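Local coordinates for protein glutathione transferase gst1-6 (Anopheles dirus, PDB 1V2A) that probably catalyses the conjugation of glutathione to electrophilic compounds, releasing a halide from halogenated substrates, and works as a homodimer, at residues 5-10 against 196-201. Numbering follows the deposited sequence.
Sequences YSLISP and KQVADD. With GTS (glutathione sulfonic acid), chain F.
Leu7 reaches from the loop after strand 2-5 onto helix 191-206, where its methyl CD1 meets two side chains one helical turn apart: CG of Gln197 at 3.5 Å and the carboxylate oxygen OD2 of Asp201, also at 3.5 Å. Leucine suits this buried place because its chain, unbranched at CB, carries one methyl between both neighbours, crossing the Gln197 chain at about a right angle. Beside it, the beta-branched Val198 packs CG1 3.8 Å from the carbonyl O of Leu7, whose hydrogen bond comes from Gln13 NE2. Ile8 approaches with its far end: CD1 lies 3.6 Å from CB of Asp201, so the aliphatic part of the acid serves as an apolar surface.

The polar end of Asp201 is held from within its own helix. Gln197, bent at chi2 (56°), turns its amide back so that NE2 donates to OD1 of Asp201 (3.0 Å), meeting that oxygen from above the carboxylate plane; Lys30 adds a long, weak ion pair to OD2. A type I turn from Ser6 to Ser9 points Leu7 at the helix, lets the end of Ile8 reach it and places Ser9 beside the ligand, where OG donates a short hydrogen bond to O1S of glutathione sulfonic acid (2.5 Å). Because Leu7 offers OD2 no polar partner, apolar fit joins this C-terminal helix to the glutathione-binding loop of the thioredoxin-like domain.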
loop_
_atom_site.group_PDB
_atom_site.type_symbol
_atom_site.label_atom_id
_atom_site.label_comp_id
_atom_site.label_asym_id
_atom_site.label_seq_id
_atom_site.Cartn_x
_atom_site.Cartn_y
_atom_site.Cartn_z
ATOM N N TYR B 5 18.684 0.725 -6.934
ATOM C CA TYR B 5 17.692 -0.074 -7.629
ATOM C C TYR B 5 18.297 -1.222 -8.439
ATOM O O TYR B 5 19.497 -1.510 -8.376
ATOM C CB TYR B 5 16.955 0.825 -8.616
ATOM C CG TYR B 5 17.785 1.043 -9.849
ATOM C CD1 TYR B 5 17.322 0.651 -11.097
ATOM C CD2 TYR B 5 19.097 1.515 -9.750
ATOM C CE1 TYR B 5 18.145 0.705 -12.217
ATOM C CE2 TYR B 5 19.930 1.574 -10.864
ATOM C CZ TYR B 5 19.448 1.160 -12.093
ATOM O OH TYR B 5 20.280 1.143 -13.191
ATOM N N SER B 6 17.423 -1.841 -9.225
ATOM C CA SER B 6 17.758 -2.925 -10.133
ATOM C C SER B 6 16.564 -3.096 -11.060
ATOM O O SER B 6 15.459 -3.352 -10.598
ATOM C CB SER B 6 17.998 -4.223 -9.379
ATOM O OG SER B 6 18.248 -5.266 -10.305
ATOM N N LEU B 7 16.790 -2.949 -12.360
ATOM C CA LEU B 7 15.732 -3.085 -13.358
ATOM C C LEU B 7 15.013 -4.425 -13.336
ATOM O O LEU B 7 13.973 -4.576 -13.973
ATOM C CB LEU B 7 16.291 -2.863 -14.765
ATOM C CG LEU B 7 16.537 -1.412 -15.173
ATOM C CD1 LEU B 7 17.092 -1.360 -16.586
ATOM C CD2 LEU B 7 15.222 -0.642 -15.079
ATOM N N ILE B 8 15.568 -5.403 -12.631
ATOM C CA ILE B 8 14.933 -6.707 -12.557
ATOM C C ILE B 8 13.790 -6.619 -11.555
ATOM O O ILE B 8 12.821 -7.383 -11.619
ATOM C CB ILE B 8 15.926 -7.804 -12.110
ATOM C CG1 ILE B 8 16.995 -8.023 -13.182
ATOM C CG2 ILE B 8 15.188 -9.118 -11.913
ATOM C CD1 ILE B 8 17.884 -6.818 -13.460
ATOM N N SER B 9 13.919 -5.669 -10.630
ATOM C CA SER B 9 12.918 -5.426 -9.601
ATOM C C SER B 9 11.767 -4.609 -10.197
ATOM O O SER B 9 11.966 -3.475 -10.639
ATOM C CB SER B 9 13.559 -4.662 -8.432
ATOM O OG SER B 9 12.586 -4.156 -7.534
ATOM N N PRO B 10 10.554 -5.188 -10.243
ATOM C CA PRO B 10 9.385 -4.494 -10.791
ATOM C C PRO B 10 9.067 -3.192 -10.030
ATOM O O PRO B 10 8.728 -2.180 -10.633
ATOM C CB PRO B 10 8.277 -5.546 -10.680
ATOM C CG PRO B 10 9.031 -6.838 -10.852
ATOM C CD PRO B 10 10.235 -6.600 -9.961
ATOM N N LYS B 196 14.140 -3.336 -23.411
ATOM C CA LYS B 196 15.338 -4.043 -23.845
ATOM C C LYS B 196 16.442 -3.873 -22.809
ATOM O O LYS B 196 17.307 -4.741 -22.650
ATOM C CB LYS B 196 15.802 -3.527 -25.208
ATOM C CG LYS B 196 15.726 -4.588 -26.297
ATOM C CD LYS B 196 15.639 -3.998 -27.706
ATOM C CE LYS B 196 14.421 -3.090 -27.854
ATOM N NZ LYS B 196 13.179 -3.721 -27.302
ATOM N N GLN B 197 16.408 -2.758 -22.087
ATOM C CA GLN B 197 17.415 -2.530 -21.067
ATOM C C GLN B 197 17.126 -3.478 -19.913
ATOM O O GLN B 197 18.046 -3.957 -19.239
ATOM C CB GLN B 197 17.380 -1.087 -20.578
ATOM C CG GLN B 197 18.577 -0.749 -19.713
ATOM C CD GLN B 197 19.884 -1.030 -20.431
ATOM O OE1 GLN B 197 20.112 -0.534 -21.528
ATOM N NE2 GLN B 197 20.749 -1.830 -19.813
ATOM N N VAL B 198 15.844 -3.748 -19.692
ATOM C CA VAL B 198 15.454 -4.658 -18.628
ATOM C C VAL B 198 15.974 -6.030 -19.017
ATOM O O VAL B 198 16.661 -6.689 -18.233
ATOM C CB VAL B 198 13.919 -4.722 -18.452
ATOM C CG1 VAL B 198 13.550 -5.847 -17.490
ATOM C CG2 VAL B 198 13.400 -3.403 -17.909
ATOM N N ALA B 199 15.654 -6.442 -20.241
ATOM C CA ALA B 199 16.093 -7.733 -20.765
ATOM C C ALA B 199 17.592 -7.935 -20.579
ATOM O O ALA B 199 18.031 -8.957 -20.053
ATOM C CB ALA B 199 15.735 -7.849 -22.244
ATOM N N ASP B 200 18.377 -6.957 -21.011
ATOM C CA ASP B 200 19.827 -7.048 -20.892
ATOM C C ASP B 200 20.264 -7.238 -19.456
ATOM O O ASP B 200 21.070 -8.120 -19.156
ATOM C CB ASP B 200 20.485 -5.800 -21.476
ATOM C CG ASP B 200 20.311 -5.707 -22.981
ATOM O OD1 ASP B 200 19.694 -6.620 -23.575
ATOM O OD2 ASP B 200 20.792 -4.721 -23.569
ATOM N N ASP B 201 19.732 -6.412 -18.565
ATOM C CA ASP B 201 20.067 -6.514 -17.153
ATOM C C ASP B 201 19.674 -7.854 -16.550
ATOM O O ASP B 201 20.448 -8.459 -15.806
ATOM C CB ASP B 201 19.385 -5.395 -16.375
ATOM C CG ASP B 201 20.063 -4.072 -16.571
ATOM O OD1 ASP B 201 20.753 -3.918 -17.598
ATOM O OD2 ASP B 201 19.901 -3.189 -15.702
HETATM N N1 GTS F . 6.907 -2.074 -1.379
HETATM C CA1 GTS F . 8.278 -1.927 -1.775
HETATM C C1 GTS F . 8.273 -0.867 -2.849
HETATM O O11 GTS F . 9.255 -0.154 -2.931
HETATM O O12 GTS F . 7.284 -0.739 -3.585
HETATM C CB1 GTS F . 8.768 -3.271 -2.262
HETATM C CG1 GTS F . 10.241 -3.279 -2.720
HETATM C CD1 GTS F . 10.916 -4.609 -2.428
HETATM O OE1 GTS F . 10.321 -5.545 -1.871
HETATM N N2 GTS F . 12.182 -4.663 -2.837
HETATM C CA2 GTS F . 12.985 -5.878 -2.651
HETATM C C2 GTS F . 14.079 -5.612 -1.672
HETATM O O2 GTS F . 14.707 -4.547 -1.704
HETATM C CB2 GTS F . 13.684 -6.377 -3.912
HETATM S SG2 GTS F . 12.663 -6.882 -5.335
HETATM O O1S GTS F . 11.836 -5.831 -5.832
HETATM O O2S GTS F . 13.577 -7.282 -6.344
HETATM O O3S GTS F . 11.817 -7.986 -4.979
HETATM N N3 GTS F . 14.298 -6.599 -0.814
HETATM C CA3 GTS F . 15.329 -6.488 0.178
HETATM C C3 GTS F . 14.821 -6.832 1.531
HETATM O O31 GTS F . 15.641 -6.783 2.435
HETATM O O32 GTS F . 13.627 -7.152 1.651
#